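Side-chain contacts in nickel-dependent hydrogenase large subunit (Allochromatium vinosum, PDB 3MYR), which carries the nickel-iron centre of a heterodimeric hydrogenase that oxidises molecular hydrogen with transfer of electrons to an acceptor: residues B[332-336]-B[337-341]; B[516-519]-B[520-524]; B[315-318]-B[319-322]. One frame throughout, in Å; residues are numbered along the deposited sequence.

Contact 1. Residues B[332-336]-B[337-341]; sequences WYEYS and VGNDR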
ATOM      1  N   TRP B 332       1.318  18.750 -13.025  1.00 26.07           N
ATOM      2  CA  TRP B 332       0.042  19.386 -13.320  1.00 25.12           C
ATOM      3  C   TRP B 332      -0.527  20.206 -12.166  1.00 26.45           C
ATOM      4  O   TRP B 332      -1.642  19.929 -11.691  1.00 28.83           O
ATOM      5  CB  TRP B 332      -0.911  18.302 -13.787  1.00 22.84           C
ATOM      6  CG  TRP B 332      -0.514  17.761 -15.124  1.00 25.49           C
ATOM      7  CD1 TRP B 332      -0.151  18.491 -16.223  1.00 22.21           C
ATOM      8  CD2 TRP B 332      -0.523  16.384 -15.544  1.00 22.74           C
ATOM      9  NE1 TRP B 332       0.089  17.664 -17.296  1.00 22.65           N
ATOM     10  CE2 TRP B 332      -0.123  16.363 -16.916  1.00 23.51           C
ATOM     11  CE3 TRP B 332      -0.902  15.183 -14.921  1.00 20.46           C
ATOM     12  CZ2 TRP B 332      -0.044  15.161 -17.681  1.00 24.94           C
ATOM     13  CZ3 TRP B 332      -0.803  13.957 -15.676  1.00 24.29           C
ATOM     14  CH2 TRP B 332      -0.390  13.975 -17.044  1.00 27.19           C
ATOM     15  N   TYR B 333       0.236  21.210 -11.718  1.00 25.84           N
ATOM     16  CA  TYR B 333      -0.081  21.999 -10.551  1.00 26.09           C
ATOM     17  C   TYR B 333       0.238  23.470 -10.880  1.00 28.94           C
ATOM     18  O   TYR B 333       1.070  23.801 -11.798  1.00 27.84           O
ATOM     19  CB  TYR B 333       0.753  21.579  -9.316  1.00 25.39           C
ATOM     20  CG  TYR B 333       0.393  20.191  -8.809  1.00 25.08           C
ATOM     21  CD1 TYR B 333       1.127  19.059  -9.237  1.00 21.70           C
ATOM     22  CD2 TYR B 333      -0.718  19.998  -7.974  1.00 23.04           C
ATOM     23  CE1 TYR B 333       0.773  17.780  -8.830  1.00 24.20           C
ATOM     24  CE2 TYR B 333      -1.091  18.716  -7.568  1.00 23.04           C
ATOM     25  CZ  TYR B 333      -0.357  17.605  -8.028  1.00 21.90           C
ATOM     26  OH  TYR B 333      -0.668  16.311  -7.609  1.00 22.32           O
ATOM     27  N   GLU B 334      -0.404  24.335 -10.114  1.00 27.44           N
ATOM     28  CA  GLU B 334      -0.125  25.769 -10.183  1.00 31.64           C
ATOM     29  C   GLU B 334       0.389  26.252  -8.797  1.00 30.75           C
ATOM     30  O   GLU B 334      -0.175  25.913  -7.749  1.00 29.96           O
ATOM     31  CB  GLU B 334      -1.437  26.461 -10.581  1.00 30.91           C
ATOM     32  CG  GLU B 334      -1.314  27.813 -11.207  1.00 48.66           C
ATOM     33  CD  GLU B 334      -0.848  27.760 -12.668  1.00 58.68           C
ATOM     34  OE1 GLU B 334       0.013  28.585 -13.018  1.00 63.87           O
ATOM     35  OE2 GLU B 334      -1.349  26.929 -13.469  1.00 62.04           O
ATOM     36  N   TYR B 335       1.499  26.982  -8.792  1.00 30.95           N
ATOM     37  CA  TYR B 335       2.017  27.611  -7.585  1.00 32.57           C
ATOM     38  C   TYR B 335       1.794  29.121  -7.728  1.00 33.32           C
ATOM     39  O   TYR B 335       2.213  29.729  -8.710  1.00 33.39           O
ATOM     40  CB  TYR B 335       3.539  27.381  -7.441  1.00 32.06           C
ATOM     41  CG  TYR B 335       4.004  26.062  -6.870  1.00 30.92           C
ATOM     42  CD1 TYR B 335       3.091  25.096  -6.395  1.00 27.52           C
ATOM     43  CD2 TYR B 335       5.381  25.759  -6.817  1.00 29.98           C
ATOM     44  CE1 TYR B 335       3.541  23.876  -5.877  1.00 26.83           C
ATOM     45  CE2 TYR B 335       5.832  24.547  -6.284  1.00 24.38           C
ATOM     46  CZ  TYR B 335       4.896  23.630  -5.803  1.00 29.07           C
ATOM     47  OH  TYR B 335       5.332  22.485  -5.236  1.00 28.07           O
ATOM     48  N   SER B 336       1.219  29.736  -6.705  1.00 35.27           N
ATOM     49  CA  SER B 336       1.024  31.182  -6.679  1.00 35.51           C
ATOM     50  C   SER B 336       2.348  31.916  -6.653  1.00 36.25           C
ATOM     51  O   SER B 336       2.401  33.057  -7.056  1.00 36.23           O
ATOM     52  CB  SER B 336       0.174  31.577  -5.458  1.00 37.20           C
ATOM     53  OG  SER B 336       0.914  31.331  -4.303  1.00 35.84           O
ATOM     54  N   VAL B 337       3.438  31.273  -6.225  1.00 36.13           N
ATOM     55  CA  VAL B 337       4.735  31.970  -6.256  1.00 34.91           C
ATOM     56  C   VAL B 337       5.399  31.866  -7.624  1.00 35.79           C
ATOM     57  O   VAL B 337       6.458  32.446  -7.838  1.00 35.51           O
ATOM     58  CB  VAL B 337       5.684  31.502  -5.116  1.00 35.82           C
ATOM     59  CG1 VAL B 337       5.056  31.839  -3.702  1.00 34.21           C
ATOM     60  CG2 VAL B 337       5.955  29.980  -5.220  1.00 30.24           C
ATOM     61  N   GLY B 338       4.793  31.128  -8.562  1.00 33.93           N
ATOM     62  CA  GLY B 338       5.445  30.900  -9.857  1.00 34.40           C
ATOM     63  C   GLY B 338       5.822  29.440 -10.007  1.00 35.01           C
ATOM     64  O   GLY B 338       6.305  28.821  -9.050  1.00 33.22           O
ATOM     65  N   ASN B 339       5.520  28.873 -11.183  1.00 34.40           N
ATOM     66  CA  ASN B 339       5.640  27.428 -11.433  1.00 35.28           C
ATOM     67  C   ASN B 339       7.044  26.918 -11.622  1.00 36.04           C
ATOM     68  O   ASN B 339       7.270  25.731 -11.833  1.00 35.10           O
ATOM     69  CB  ASN B 339       4.782  27.025 -12.623  1.00 33.61           C
ATOM     70  CG  ASN B 339       3.312  27.243 -12.354  1.00 36.18           C
ATOM     71  OD1 ASN B 339       2.870  27.317 -11.176  1.00 35.08           O
ATOM     72  ND2 ASN B 339       2.554  27.479 -13.433  1.00 33.36           N
ATOM     73  N   ASP B 340       7.995  27.821 -11.505  1.00 37.33           N
ATOM     74  CA  ASP B 340       9.408  27.469 -11.540  1.00 39.65           C
ATOM     75  C   ASP B 340      10.048  27.427 -10.130  1.00 37.13           C
ATOM     76  O   ASP B 340      11.184  27.027  -9.997  1.00 37.71           O
ATOM     77  CB  ASP B 340      10.168  28.435 -12.481  1.00 41.37           C
ATOM     78  CG  ASP B 340      10.106  29.923 -12.000  1.00 48.47           C
ATOM     79  OD1 ASP B 340      10.969  30.737 -12.462  1.00 57.87           O
ATOM     80  OD2 ASP B 340       9.180  30.310 -11.221  1.00 49.66           O
ATOM     81  N   ARG B 341       9.317  27.804  -9.085  1.00 35.69           N
ATOM     82  CA  ARG B 341       9.864  27.808  -7.737  1.00 35.32           C
ATOM     83  C   ARG B 341       9.656  26.485  -7.025  1.00 34.27           C
ATOM     84  O   ARG B 341       8.721  25.754  -7.330  1.00 32.57           O
ATOM     85  CB  ARG B 341       9.152  28.859  -6.914  1.00 39.50           C
ATOM     86  CG  ARG B 341       9.197  30.278  -7.502  1.00 46.40           C
ATOM     87  CD  ARG B 341      10.601  30.776  -7.673  1.00 61.68           C
ATOM     88  NE  ARG B 341      11.028  31.456  -6.450  1.00 75.16           N
ATOM     89  CZ  ARG B 341      12.138  32.202  -6.342  1.00 80.16           C
ATOM     90  NH1 ARG B 341      12.432  32.789  -5.178  1.00 77.89           N
ATOM     91  NH2 ARG B 341      12.961  32.353  -7.392  1.00 80.82           N
TER
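The carboxamide of Asn339 folds back on the chain that precedes it, and its two ends are used differently. Its OD1 takes the backbone N-H of Tyr335 at 2.8 Å (Tyr335 N to Asn339 OD1), a dead-straight bond with an N-H...O angle of 180° that arrives nearly along the C=O axis. Its ND2 gives a hydrogen to Glu334, Asn339 ND2 lying 2.8 Å from Glu334 OE1. That oxygen sits close to the amide plane of Asn339 but is itself met from above the carboxylate, the two flat groups being turned 60° apart. Glu334 gets there with CG anti to its backbone N (chi1 -158°) and a bend at the next bond, which curls the acid round to the amide; its OE2 has a long, weak ion pair with Arg356. The backbone here makes two successive type I beta turns, Tyr335 to Gly338 and Gly338 to Arg341, in the loop linking strands 324-327 and 378-381. Gly338 N to Tyr335 O, 2.9 Å, closes the first turn and Arg341 N to Gly338 O, 3.2 Å, the second. Gly338 belongs to both, ending one and starting the other, with backbone angles that would press a CB against the carbonyl oxygen of Val337. With an alanine in place of Asn339, Tyr335 N would probably lose its acceptor and the Glu334 carboxylate would be freer to turn. The Tyr335 ring turns an edge to the second turn: Arg341 O lies in its plane, 3.3 Å from Tyr335 CE2, while the ring hydroxyl bonds to Glu326 O. Val337 CG2 rests 4.2 Å from Tyr335 CB, and Ser336 OG is hydrogen-bonded to Gln349 NE2.

Contact 2. Residues B[516-519]-B[520-524]; sequences PRDG and RGQAG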
ATOM      1  N   PRO B 516       8.604  13.566 -11.629  1.00 21.86           N
ATOM      2  CA  PRO B 516       9.171  13.820 -12.962  1.00 23.25           C
ATOM      3  C   PRO B 516      10.360  14.777 -12.877  1.00 23.62           C
ATOM      4  O   PRO B 516      10.957  14.979 -11.789  1.00 23.83           O
ATOM      5  CB  PRO B 516       7.983  14.472 -13.723  1.00 22.06           C
ATOM      6  CG  PRO B 516       7.355  15.347 -12.607  1.00 20.23           C
ATOM      7  CD  PRO B 516       7.410  14.411 -11.348  1.00 21.69           C
ATOM      8  N   ARG B 517      10.710  15.344 -14.025  1.00 25.05           N
ATOM      9  CA  ARG B 517      11.826  16.292 -14.132  1.00 26.10           C
ATOM     10  C   ARG B 517      11.525  17.597 -13.438  1.00 27.34           C
ATOM     11  O   ARG B 517      10.361  17.924 -13.232  1.00 25.47           O
ATOM     12  CB  ARG B 517      12.164  16.552 -15.577  1.00 24.29           C
ATOM     13  CG  ARG B 517      12.942  15.420 -16.246  1.00 24.65           C
ATOM     14  CD  ARG B 517      12.749  15.407 -17.807  1.00 23.52           C
ATOM     15  NE  ARG B 517      13.636  14.417 -18.479  1.00 26.27           N
ATOM     16  CZ  ARG B 517      13.457  13.083 -18.469  1.00 29.22           C
ATOM     17  NH1 ARG B 517      12.400  12.550 -17.873  1.00 26.24           N
ATOM     18  NH2 ARG B 517      14.328  12.264 -19.093  1.00 27.54           N
ATOM     19  N   ASP B 518      12.595  18.346 -13.119  1.00 28.82           N
ATOM     20  CA  ASP B 518      12.516  19.662 -12.486  1.00 30.09           C
ATOM     21  C   ASP B 518      12.940  20.723 -13.507  1.00 31.54           C
ATOM     22  O   ASP B 518      13.013  20.438 -14.703  1.00 30.97           O
ATOM     23  CB  ASP B 518      13.402  19.743 -11.204  1.00 28.52           C
ATOM     24  CG  ASP B 518      14.897  19.559 -11.505  1.00 30.76           C
ATOM     25  OD1 ASP B 518      15.328  19.759 -12.671  1.00 30.60           O
ATOM     26  OD2 ASP B 518      15.649  19.130 -10.600  1.00 30.71           O
ATOM     27  N   GLY B 519      13.145  21.957 -13.065  1.00 33.24           N
ATOM     28  CA  GLY B 519      13.442  23.064 -14.020  1.00 36.22           C
ATOM     29  C   GLY B 519      14.786  22.994 -14.734  1.00 38.13           C
ATOM     30  O   GLY B 519      14.991  23.695 -15.718  1.00 37.03           O
ATOM     31  N   ARG B 520      15.703  22.163 -14.222  1.00 38.80           N
ATOM     32  CA  ARG B 520      17.041  22.000 -14.811  1.00 41.76           C
ATOM     33  C   ARG B 520      17.024  20.780 -15.747  1.00 41.68           C
ATOM     34  O   ARG B 520      18.085  20.317 -16.172  1.00 41.76           O
ATOM     35  CB  ARG B 520      18.129  21.803 -13.710  1.00 42.68           C
ATOM     36  CG  ARG B 520      18.412  23.000 -12.722  1.00 51.94           C
ATOM     37  CD  ARG B 520      17.087  23.634 -12.067  1.00 66.82           C
ATOM     38  NE  ARG B 520      16.924  23.380 -10.609  1.00 72.82           N
ATOM     39  CZ  ARG B 520      15.770  23.206  -9.924  1.00 73.23           C
ATOM     40  NH1 ARG B 520      15.882  22.919  -8.628  1.00 71.08           N
ATOM     41  NH2 ARG B 520      14.533  23.250 -10.498  1.00 66.68           N
ATOM     42  N   GLY B 521      15.835  20.215 -16.016  1.00 39.33           N
ATOM     43  CA  GLY B 521      15.747  18.991 -16.798  1.00 38.02           C
ATOM     44  C   GLY B 521      16.299  17.766 -16.033  1.00 38.09           C
ATOM     45  O   GLY B 521      16.534  16.711 -16.640  1.00 36.26           O
ATOM     46  N   GLN B 522      16.492  17.877 -14.707  1.00 35.54           N
ATOM     47  CA  GLN B 522      17.051  16.770 -13.927  1.00 32.89           C
ATOM     48  C   GLN B 522      15.959  15.707 -13.678  1.00 30.95           C
ATOM     49  O   GLN B 522      14.909  15.991 -13.113  1.00 28.85           O
ATOM     50  CB  GLN B 522      17.565  17.299 -12.604  1.00 34.57           C
ATOM     51  CG  GLN B 522      18.416  16.350 -11.855  1.00 37.60           C
ATOM     52  CD  GLN B 522      18.831  16.880 -10.472  1.00 47.42           C
ATOM     53  OE1 GLN B 522      19.585  16.215  -9.752  1.00 53.46           O
ATOM     54  NE2 GLN B 522      18.259  17.992 -10.057  1.00 43.43           N
ATOM     55  N   ALA B 523      16.230  14.485 -14.117  1.00 29.34           N
ATOM     56  CA  ALA B 523      15.277  13.374 -14.083  1.00 28.87           C
ATOM     57  C   ALA B 523      15.108  12.846 -12.658  1.00 27.69           C
ATOM     58  O   ALA B 523      16.061  12.932 -11.849  1.00 27.39           O
ATOM     59  CB  ALA B 523      15.777  12.205 -15.046  1.00 25.52           C
ATOM     60  N   GLY B 524      13.952  12.221 -12.374  1.00 27.28           N
ATOM     61  CA  GLY B 524      13.783  11.492 -11.136  1.00 25.28           C
ATOM     62  C   GLY B 524      14.356  10.067 -11.173  1.00 25.36           C
ATOM     63  O   GLY B 524      14.776   9.591 -12.233  1.00 25.33           O
TER
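Chain directions of 516-519 and 520-524 differ by 165°, the two halves of a tight reversal between helices 509-514 and 525-531. Asp518 to Gly521 is a type I beta turn, closed by Gly521 N to Asp518 O at 3.1 Å; Gly521, at a positive phi of 70°, and a weak bond from Asp518 N to Gln522 O give the pattern of a type I turn with a G1 beta bulge. Inside it Asp518 forms an Asx turn. Its OD1 accepts Arg520 N (2.9 Å from Asp518 OD1) and Gln522 N (3.0 Å from Asp518 OD1), which come from opposite faces of the carboxylate. Asp518 OD2 offers its syn lone pair to Gln522 NE2 and also forms a salt bridge with Arg380. The Arg520 chain, bent twice, lays its guanidinium over the acid, planes 14° apart and offset; no N-H points at Asp518 OD1, so the attraction is probably one of opposite charges rather than a hydrogen bond. Arg517, salt-bridged to Glu527 and hydrogen-bonded to Ala31 O, extends its chain alongside the returning backbone, and Ala523 CB sits 4.2 Å above the centre of its guanidinium.

Contact 3. Residues B[315-318]-B[319-322]; sequences EVDL and EATG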
ATOM      1  N   GLU B 315      23.978  15.416   6.859  1.00 32.73           N
ATOM      2  CA  GLU B 315      22.852  15.596   7.773  1.00 34.05           C
ATOM      3  C   GLU B 315      21.621  16.087   7.037  1.00 32.04           C
ATOM      4  O   GLU B 315      21.723  16.849   6.088  1.00 32.56           O
ATOM      5  CB  GLU B 315      23.209  16.633   8.857  1.00 34.44           C
ATOM      6  CG  GLU B 315      24.360  16.161   9.688  1.00 44.89           C
ATOM      7  CD  GLU B 315      24.733  17.127  10.831  1.00 59.65           C
ATOM      8  OE1 GLU B 315      24.621  18.379  10.682  1.00 62.34           O
ATOM      9  OE2 GLU B 315      25.163  16.606  11.874  1.00 62.47           O
ATOM     10  N   VAL B 316      20.457  15.719   7.568  1.00 32.19           N
ATOM     11  CA  VAL B 316      19.184  16.025   6.997  1.00 29.91           C
ATOM     12  C   VAL B 316      18.442  16.855   8.016  1.00 30.98           C
ATOM     13  O   VAL B 316      18.391  16.503   9.191  1.00 29.28           O
ATOM     14  CB  VAL B 316      18.424  14.720   6.627  1.00 29.41           C
ATOM     15  CG1 VAL B 316      17.020  15.057   6.092  1.00 27.92           C
ATOM     16  CG2 VAL B 316      19.218  13.963   5.515  1.00 27.01           C
ATOM     17  N   ASP B 317      17.897  17.973   7.540  1.00 30.93           N
ATOM     18  CA  ASP B 317      17.068  18.873   8.323  1.00 31.14           C
ATOM     19  C   ASP B 317      15.683  19.001   7.614  1.00 32.07           C
ATOM     20  O   ASP B 317      15.553  19.515   6.450  1.00 30.50           O
ATOM     21  CB  ASP B 317      17.814  20.226   8.414  1.00 32.87           C
ATOM     22  CG  ASP B 317      17.065  21.297   9.266  1.00 36.78           C
ATOM     23  OD1 ASP B 317      17.672  22.376   9.495  1.00 44.29           O
ATOM     24  OD2 ASP B 317      15.856  21.132   9.599  1.00 37.27           O
ATOM     25  N   LEU B 318      14.676  18.451   8.286  1.00 30.26           N
ATOM     26  CA  LEU B 318      13.295  18.442   7.805  1.00 30.16           C
ATOM     27  C   LEU B 318      12.606  19.799   7.775  1.00 31.11           C
ATOM     28  O   LEU B 318      11.537  19.988   7.141  1.00 29.35           O
ATOM     29  CB  LEU B 318      12.494  17.406   8.598  1.00 29.24           C
ATOM     30  CG  LEU B 318      13.157  16.113   8.129  1.00 35.02           C
ATOM     31  CD1 LEU B 318      13.544  15.280   9.292  1.00 38.22           C
ATOM     32  CD2 LEU B 318      12.259  15.402   7.138  1.00 33.67           C
ATOM     33  N   GLU B 319      13.233  20.774   8.414  1.00 30.71           N
ATOM     34  CA  GLU B 319      12.588  22.061   8.528  1.00 34.05           C
ATOM     35  C   GLU B 319      13.237  23.239   7.814  1.00 34.85           C
ATOM     36  O   GLU B 319      12.613  24.278   7.718  1.00 36.27           O
ATOM     37  CB  GLU B 319      12.368  22.404   9.981  1.00 32.93           C
ATOM     38  CG  GLU B 319      11.544  21.265  10.626  1.00 39.83           C
ATOM     39  CD  GLU B 319      10.970  21.649  11.927  1.00 47.83           C
ATOM     40  OE1 GLU B 319       9.736  21.875  12.043  1.00 48.19           O
ATOM     41  OE2 GLU B 319      11.790  21.766  12.844  1.00 56.28           O
ATOM     42  N   ALA B 320      14.462  23.057   7.315  1.00 34.57           N
ATOM     43  CA  ALA B 320      15.182  24.064   6.562  1.00 33.47           C
ATOM     44  C   ALA B 320      14.464  24.253   5.219  1.00 34.64           C
ATOM     45  O   ALA B 320      14.372  23.297   4.441  1.00 31.61           O
ATOM     46  CB  ALA B 320      16.630  23.598   6.330  1.00 32.59           C
ATOM     47  N   THR B 321      14.008  25.490   4.930  1.00 35.45           N
ATOM     48  CA  THR B 321      13.091  25.738   3.821  1.00 35.88           C
ATOM     49  C   THR B 321      13.836  25.696   2.494  1.00 35.32           C
ATOM     50  O   THR B 321      13.223  25.517   1.441  1.00 37.14           O
ATOM     51  CB  THR B 321      12.346  27.076   3.935  1.00 36.83           C
ATOM     52  OG1 THR B 321      13.318  28.098   3.876  1.00 43.83           O
ATOM     53  CG2 THR B 321      11.659  27.250   5.302  1.00 37.38           C
ATOM     54  N   GLY B 322      15.157  25.742   2.530  1.00 35.41           N
ATOM     55  CA  GLY B 322      15.955  25.553   1.315  1.00 35.37           C
ATOM     56  C   GLY B 322      16.424  24.121   1.120  1.00 34.66           C
ATOM     57  O   GLY B 322      17.244  23.825   0.233  1.00 36.24           O
TER
HETATM   58  O   HOH W   1      13.881  20.601   4.636  1.00 13.67           O
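Asp317 OD2 is gripped by two successive backbone N-H groups. Glu319 N makes the sound bond, 2.9 Å from Asp317 OD2 and fairly straight, its hydrogen angle 156°; Ala320 N stands 3.3 Å from the same Asp317 OD2 and adds a weak one. The donor on Glu319 approaches from above the carboxylate plane, 36° out of it. What brings the acid into place is its first torsion: CG is anti to the backbone N of Asp317 (chi1 -178°), which swings the carboxylate over the residues that follow. The other oxygen then lies against a methyl group, Asp317 OD1 being 3.5 Å from Ala320 CB. A water closes the turn where no direct backbone bond spans it: it donates one hydrogen to Asp317 O and the other to Ala320 O, each 2.7 Å from the water oxygen, so two carbonyls that cannot bond to each other share a donor. Glu319 runs extended beyond CG and carries its own acid off to Tyr346, whose hydroxyl is hydrogen-bonded to Glu319 OE1; Asp317 OD2 and Glu319 OE2 remain 5.2 Å apart, a spacing at which the like charges would probably still repel mildly. Leu318, at the bend, turns its side chain to the buried side of the loop, among Tyr284, Arg302, Val480 and Ile482 of the neighbouring strands, while its carbonyl oxygen accepts from Trp493 NE1. The bond from Glu319 N back to Asp317 OD2 defines an Asx turn, here one that bends the connection between strands 300-305 and 324-327.

In the fold
All three contacts are local turns, and none touches another. Contacts 1 and 2 are nearest, with centres 15 Å apart and closest atoms about 5 Å apart; contact 3 has its centre 21 Å from each. Contact 3 leads into strand 324-327 and contact 1 follows it, while Arg380 of strand 378-381, beyond contact 1, binds contact 2. Trp375 and Tyr373, in the loop before that strand, meet contacts 1 and 2 respectively. The magnesium ion lies about 7 Å from the Tyr333 side chain, about 11 Å from that of Pro516 and about 13 Å from that of Leu318. Those side chains stay about 13 to 14 Å from the nickel-iron centre, so none of the contacts lines its pocket.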